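PDB 1K32: tricorn protease from Thermoplasma acidophilum, which cleaves peptides as a large serine protease, probably working downstream of the proteasome, with beta-propeller domains that are thought to gate substrate access. Local coordinates for residues A[386-391]-A[615-620]; A[570-575]-A[608-613]; A[623-626]-A[630-633]. All coordinates share one frame; numbering follows the deposited sequence.

Contact 1 (A[386-391]-A[615-620]); sequences VDRNGK and LSADRK
R388 and A617, whose CA atoms stand 6.4 Å apart, ride on two type I beta turns, D387 to G390 and S616 to R619, facing each other at the surface. Each turn joins the first two strands of its own four-stranded beta-propeller blade, 381-386 to 392-397 in one and 612-615 to 621-626 in the other. Each is closed by a backbone hydrogen bond from its fourth residue to its first. Aspartate suits such corners because its short carboxylate can bend back onto the chain. D387 OD1 makes an Asx turn with N389 N, while OD2 takes K391 N on its syn lone pair. In the facing turn D618 OD2 accepts two donors, S616 OG at 2.6 Å and K620 N at 2.9 Å.

R388 spans the gap. With CG anti to the backbone N (chi1 -168°) and the chain fully extended, its guanidinium lies with one face over A617 O and D618 CA, and NH1 comes within 3.3 Å of D618 CB. The carboxylate of D618 stays apart: its OD1 is 5.3 Å from R388 NH1. A long, flexible arginine fits here, since it can both lie on the opposite backbone and reach a third loop. There D430, between strands 426-428 and 434-441, forms salt bridges with both R388 and R619, so the shared anion probably offsets the nearness of two like charges. The two guanidinium planes are 55° apart, and R388 NH2 sits in plane at the edge of the R619 group, 3.9 Å from R619 NH2.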
# COMPACT_ATOMS: atom_id res chain seq x y z
N VAL A 386 10.56 -15.82 39.36
CA VAL A 386 11.91 -16.37 39.40
C VAL A 386 12.88 -15.40 38.77
O VAL A 386 12.55 -14.77 37.77
CB VAL A 386 11.99 -17.72 38.65
CG1 VAL A 386 13.39 -18.29 38.75
CG2 VAL A 386 10.95 -18.70 39.21
N ASP A 387 14.07 -15.27 39.35
CA ASP A 387 15.04 -14.35 38.77
C ASP A 387 15.46 -14.92 37.42
O ASP A 387 15.33 -16.12 37.17
CB ASP A 387 16.26 -14.18 39.69
CG ASP A 387 17.24 -15.31 39.57
OD1 ASP A 387 18.28 -15.14 38.89
OD2 ASP A 387 16.98 -16.38 40.16
N ARG A 388 15.96 -14.06 36.55
CA ARG A 388 16.36 -14.47 35.22
C ARG A 388 17.53 -15.44 35.18
O ARG A 388 17.70 -16.16 34.20
CB ARG A 388 16.66 -13.23 34.37
CG ARG A 388 16.81 -13.54 32.91
CD ARG A 388 16.80 -12.29 32.05
NE ARG A 388 17.03 -12.63 30.65
CZ ARG A 388 17.20 -11.74 29.69
NH1 ARG A 388 17.40 -12.16 28.44
NH2 ARG A 388 17.17 -10.45 29.96
N ASN A 389 18.33 -15.49 36.23
CA ASN A 389 19.45 -16.41 36.26
C ASN A 389 19.11 -17.74 36.93
O ASN A 389 19.96 -18.62 37.08
CB ASN A 389 20.65 -15.75 36.93
CG ASN A 389 21.16 -14.55 36.14
OD1 ASN A 389 21.12 -13.41 36.61
ND2 ASN A 389 21.64 -14.81 34.93
N GLY A 390 17.85 -17.88 37.33
CA GLY A 390 17.38 -19.10 37.96
C GLY A 390 18.02 -19.54 39.26
O GLY A 390 18.14 -20.74 39.52
N LYS A 391 18.44 -18.59 40.08
CA LYS A 391 19.05 -18.93 41.35
C LYS A 391 18.05 -18.85 42.51
O LYS A 391 18.18 -19.56 43.50
CB LYS A 391 20.25 -18.04 41.63
CG LYS A 391 21.50 -18.49 40.89
CD LYS A 391 22.66 -17.52 41.11
CE LYS A 391 23.99 -18.20 40.83
NZ LYS A 391 23.99 -18.93 39.53
N LEU A 615 4.77 -11.11 29.90
CA LEU A 615 5.95 -10.82 29.11
C LEU A 615 7.06 -11.83 29.44
O LEU A 615 7.26 -12.17 30.60
CB LEU A 615 6.45 -9.41 29.41
CG LEU A 615 7.10 -8.60 28.29
CD1 LEU A 615 8.01 -7.56 28.94
CD2 LEU A 615 7.92 -9.49 27.37
N SER A 616 7.77 -12.28 28.42
CA SER A 616 8.84 -13.25 28.63
C SER A 616 10.04 -12.63 29.34
O SER A 616 10.18 -11.41 29.40
CB SER A 616 9.29 -13.86 27.30
OG SER A 616 9.98 -12.93 26.50
N ALA A 617 10.90 -13.49 29.88
CA ALA A 617 12.09 -13.08 30.61
C ALA A 617 13.03 -12.18 29.80
O ALA A 617 13.52 -11.18 30.29
CB ALA A 617 12.85 -14.32 31.10
N ASP A 618 13.27 -12.56 28.55
CA ASP A 618 14.16 -11.80 27.69
C ASP A 618 13.44 -10.62 27.01
O ASP A 618 14.02 -9.95 26.15
CB ASP A 618 14.75 -12.72 26.63
CG ASP A 618 13.69 -13.31 25.72
OD1 ASP A 618 14.05 -14.07 24.79
OD2 ASP A 618 12.50 -13.01 25.94
N ARG A 619 12.19 -10.38 27.39
CA ARG A 619 11.39 -9.30 26.83
C ARG A 619 11.16 -9.42 25.32
O ARG A 619 10.84 -8.43 24.66
CB ARG A 619 12.05 -7.94 27.12
CG ARG A 619 12.19 -7.59 28.59
CD ARG A 619 12.72 -6.17 28.75
NE ARG A 619 13.05 -5.86 30.14
CZ ARG A 619 14.02 -6.45 30.83
NH1 ARG A 619 14.25 -6.11 32.09
NH2 ARG A 619 14.77 -7.38 30.25
N LYS A 620 11.33 -10.61 24.77
CA LYS A 620 11.13 -10.79 23.34
C LYS A 620 9.73 -11.26 22.97
O LYS A 620 9.20 -10.91 21.91
CB LYS A 620 12.16 -11.77 22.79

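Contact 2 (A[570-575]-A[608-613])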
# COMPACT_ATOMS: atom_id res chain seq x y z
N LEU A 570 6.56 0.28 26.68
CA LEU A 570 5.23 -0.27 26.44
C LEU A 570 4.42 0.02 27.68
O LEU A 570 4.96 0.01 28.78
CB LEU A 570 5.29 -1.78 26.19
CG LEU A 570 5.66 -2.27 24.78
CD1 LEU A 570 4.48 -2.12 23.84
CD2 LEU A 570 6.84 -1.48 24.26
N ILE A 571 3.14 0.29 27.50
CA ILE A 571 2.27 0.59 28.62
C ILE A 571 0.90 -0.05 28.45
O ILE A 571 0.26 0.09 27.41
CB ILE A 571 2.06 2.11 28.76
CG1 ILE A 571 3.41 2.81 28.95
CG2 ILE A 571 1.11 2.38 29.93
CD1 ILE A 571 3.35 4.32 28.84
N TYR A 572 0.45 -0.75 29.49
CA TYR A 572 -0.86 -1.38 29.45
C TYR A 572 -1.83 -0.31 29.96
O TYR A 572 -1.72 0.15 31.09
CB TYR A 572 -0.91 -2.60 30.38
CG TYR A 572 -2.14 -3.46 30.16
CD1 TYR A 572 -2.08 -4.58 29.33
CD2 TYR A 572 -3.35 -3.15 30.76
CE1 TYR A 572 -3.20 -5.37 29.11
CE2 TYR A 572 -4.49 -3.94 30.55
CZ TYR A 572 -4.40 -5.06 29.72
OH TYR A 572 -5.50 -5.87 29.49
N SER A 573 -2.77 0.08 29.10
CA SER A 573 -3.74 1.11 29.42
C SER A 573 -5.16 0.54 29.47
O SER A 573 -5.50 -0.35 28.70
CB SER A 573 -3.68 2.21 28.36
OG SER A 573 -4.72 3.16 28.52
N VAL A 574 -5.99 1.07 30.38
CA VAL A 574 -7.38 0.63 30.49
C VAL A 574 -8.32 1.82 30.35
O VAL A 574 -8.45 2.62 31.25
CB VAL A 574 -7.70 -0.01 31.86
CG1 VAL A 574 -9.21 -0.30 31.95
CG2 VAL A 574 -6.92 -1.28 32.04
N PRO A 575 -9.01 1.92 29.20
CA PRO A 575 -9.93 3.04 29.01
C PRO A 575 -11.01 3.09 30.10
O PRO A 575 -11.47 2.04 30.57
CB PRO A 575 -10.54 2.75 27.63
CG PRO A 575 -9.44 1.99 26.92
CD PRO A 575 -8.97 1.04 28.02
N ASN A 608 -5.19 -4.15 20.92
CA ASN A 608 -6.35 -3.77 21.72
C ASN A 608 -7.18 -4.99 22.12
O ASN A 608 -6.83 -6.12 21.80
CB ASN A 608 -7.23 -2.77 20.97
CG ASN A 608 -7.81 -3.33 19.67
OD1 ASN A 608 -7.71 -4.52 19.39
ND2 ASN A 608 -8.43 -2.46 18.88
N ASN A 609 -8.28 -4.75 22.83
CA ASN A 609 -9.17 -5.81 23.28
C ASN A 609 -8.47 -6.83 24.17
O ASN A 609 -8.80 -8.02 24.13
CB ASN A 609 -9.80 -6.50 22.07
CG ASN A 609 -10.73 -5.58 21.30
OD1 ASN A 609 -10.87 -5.70 20.09
ND2 ASN A 609 -11.38 -4.67 22.01
N LEU A 610 -7.52 -6.37 24.97
CA LEU A 610 -6.79 -7.25 25.87
C LEU A 610 -7.48 -7.36 27.22
O LEU A 610 -8.29 -6.51 27.59
CB LEU A 610 -5.36 -6.74 26.08
CG LEU A 610 -4.51 -6.53 24.83
CD1 LEU A 610 -3.13 -6.01 25.24
CD2 LEU A 610 -4.39 -7.83 24.05
N THR A 611 -7.15 -8.41 27.97
CA THR A 611 -7.73 -8.61 29.29
C THR A 611 -6.64 -9.06 30.24
O THR A 611 -6.83 -9.10 31.45
CB THR A 611 -8.84 -9.67 29.26
OG1 THR A 611 -8.31 -10.91 28.78
CG2 THR A 611 -9.97 -9.24 28.35
N ASP A 612 -5.48 -9.40 29.68
CA ASP A 612 -4.35 -9.87 30.48
C ASP A 612 -3.11 -9.89 29.60
O ASP A 612 -3.20 -10.09 28.38
CB ASP A 612 -4.66 -11.28 31.01
CG ASP A 612 -3.75 -11.70 32.16
OD1 ASP A 612 -3.83 -12.88 32.58
OD2 ASP A 612 -2.95 -10.87 32.65
N LEU A 613 -1.94 -9.67 30.20
CA LEU A 613 -0.68 -9.68 29.45
C LEU A 613 0.48 -10.25 30.24
O LEU A 613 0.68 -9.91 31.41
CB LEU A 613 -0.32 -8.26 29.00
CG LEU A 613 0.92 -8.13 28.09
CD1 LEU A 613 0.81 -6.87 27.24
CD2 LEU A 613 2.20 -8.10 28.93
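Apolar packing carries most of this buried contact, and Y572 supplies one whole side of it. A chi1 of -167° sets its CG anti to the backbone N, which sends the ring across from strand 568-573 to the two leucines of 608-613. CE1 meets L610 CD1 at 3.9 Å and L613 CB at 4.1 Å, and Y572 OH stands 3.5 Å from L610 CB. L610 crosses the ring slantwise, whereas L613 runs past it in the opposite direction. Branched leucines suit this place because they fill the space around a flat ring without needing polar partners. Beyond the ring, L613 also packs on M561 and L593, and L610 on V624.

The segment 608-613 is the crossing between two propeller blades. Strand 603-610, outermost in the blade that holds Y572, ends here, and the chain turns a corner into strand 612-615, which begins the next blade. T611 and D612 together face R625 in a classic beta bulge. A tyrosine from the earlier blade thus reaches the joint itself.

No clear hydrogen bond joins the two segments: Y572 OH is 3.4 Å from T611 N, at an angle too poor for one. D612, whose side chain leaves its backbone away from 570-575, turns its carboxylate back along its own chain: OD1 forms a salt bridge with R614, and OD2 accepts a weak hydrogen bond from L613 N, with an N-H...O angle of 122°.

Contact 3 (A[623-626]-A[630-633])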
# COMPACT_ATOMS: atom_id res chain seq x y z
N MET A 623 2.59 -12.63 25.70
CA MET A 623 1.44 -13.52 25.69
C MET A 623 0.28 -12.68 26.22
O MET A 623 0.44 -11.94 27.19
CB MET A 623 1.65 -14.72 26.61
CG MET A 623 2.63 -15.75 26.09
SD MET A 623 2.45 -17.28 27.01
CE MET A 623 0.94 -17.90 26.29
N VAL A 624 -0.87 -12.78 25.58
CA VAL A 624 -2.02 -12.02 26.04
C VAL A 624 -3.28 -12.85 25.99
O VAL A 624 -3.36 -13.86 25.29
CB VAL A 624 -2.27 -10.75 25.19
CG1 VAL A 624 -1.08 -9.81 25.27
CG2 VAL A 624 -2.57 -11.13 23.75
N ARG A 625 -4.27 -12.40 26.76
CA ARG A 625 -5.58 -13.00 26.79
C ARG A 625 -6.41 -11.85 26.21
O ARG A 625 -6.20 -10.68 26.57
CB ARG A 625 -6.01 -13.29 28.23
CG ARG A 625 -7.50 -13.54 28.42
CD ARG A 625 -7.88 -14.98 28.18
NE ARG A 625 -7.29 -15.87 29.18
CZ ARG A 625 -7.43 -17.19 29.17
NH1 ARG A 625 -6.86 -17.92 30.11
NH2 ARG A 625 -8.15 -17.77 28.21
N LYS A 626 -7.32 -12.16 25.30
CA LYS A 626 -8.15 -11.12 24.72
C LYS A 626 -9.58 -11.25 25.21
O LYS A 626 -9.91 -12.20 25.92
CB LYS A 626 -8.09 -11.17 23.19
CG LYS A 626 -6.70 -10.88 22.65
CD LYS A 626 -6.69 -10.64 21.15
CE LYS A 626 -5.26 -10.36 20.68
NZ LYS A 626 -5.20 -9.92 19.28
N LYS A 630 -9.54 -16.08 24.20
CA LYS A 630 -8.42 -16.87 23.70
C LYS A 630 -7.06 -16.29 24.05
O LYS A 630 -6.91 -15.09 24.23
CB LYS A 630 -8.53 -17.04 22.18
CG LYS A 630 -9.79 -17.77 21.74
CD LYS A 630 -9.96 -17.74 20.24
CE LYS A 630 -11.30 -18.34 19.84
NZ LYS A 630 -11.53 -18.26 18.37
N ILE A 631 -6.07 -17.18 24.15
CA ILE A 631 -4.70 -16.80 24.47
C ILE A 631 -3.88 -16.65 23.19
O ILE A 631 -3.90 -17.52 22.32
CB ILE A 631 -4.02 -17.87 25.34
CG1 ILE A 631 -4.75 -17.99 26.68
CG2 ILE A 631 -2.55 -17.53 25.56
CD1 ILE A 631 -4.26 -19.13 27.54
N TYR A 632 -3.16 -15.54 23.07
CA TYR A 632 -2.33 -15.29 21.89
C TYR A 632 -0.88 -14.99 22.24
O TYR A 632 -0.55 -14.59 23.36
CB TYR A 632 -2.87 -14.12 21.08
CG TYR A 632 -4.27 -14.30 20.56
CD1 TYR A 632 -5.37 -14.14 21.40
CD2 TYR A 632 -4.49 -14.60 19.21
CE1 TYR A 632 -6.68 -14.26 20.90
CE2 TYR A 632 -5.79 -14.72 18.71
CZ TYR A 632 -6.87 -14.54 19.55
OH TYR A 632 -8.14 -14.64 19.04
N THR A 633 -0.01 -15.18 21.26
CA THR A 633 1.40 -14.93 21.44
C THR A 633 1.97 -14.23 20.21
O THR A 633 1.67 -14.60 19.08
CB THR A 633 2.18 -16.24 21.69
OG1 THR A 633 3.57 -15.95 21.86
CG2 THR A 633 2.01 -17.19 20.51
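A beta hairpin of the propeller blade 612-644 brings strands 621-626 and 631-635 together, antiparallel, with V624 and Y632 as the hydrogen-bonded pair. V624 N gives to Y632 O at 2.9 Å, and Y632 N returns the bond to V624 O at 2.8 Å; nearer the turn, K626 N reaches K630 O. The non-hydrogen-bonded pairs M623-T633 and R625-I631 flank this pair.

One face carries M623, R625, I631 and T633. The methionine is flexible enough to set CE 3.6 Å from I631 CG2, and both side chains pack on F303 of strand 300-305 in another blade. R625 folds back, bent at both chi2 (86°) and chi3 (66°), so that I631 CG1 lies 3.7 Å above the centre of its guanidinium, while NH2 is hydrogen-bonded to G629 O in the turn. With an alanine here, G629 O would probably lose that donor and I631 CG1 the flat group laid over it.

On the face of V624 and Y632, the K626 chain passes over the ring of Y632. CE makes a CH-pi contact and NZ a cation-pi interaction, 4.6 Å from the ring centroid and 6° off its normal. NZ also has a salt bridge to E642, and Y632 OH is hydrogen-bonded to D628 OD2. The ammonium is therefore held by both a carboxylate and an aromatic face, which should favour its protonated state, while its methylenes shield the tyrosine ring.

All three contacts belong to one beta propeller and share the blade 612-644. Contact 2 is its buried joint with the preceding blade, where a ring packs on leucines and no clear hydrogen bond crosses. Contact 1 lies on the surface, between turns of blades far apart in sequence, and relies on arginines and an aspartate from a third loop. Contact 3 is partly buried and stays inside the blade, where regular backbone hydrogen bonds join the strands and side chains pack on both faces. Contacts 2 and 3 touch directly, with T611 N 2.8 Å from R625 O in a probable hydrogen bond; contact 1, about 21 Å and 19 Å from contacts 2 and 3 between centres, adjoins them only along the chain.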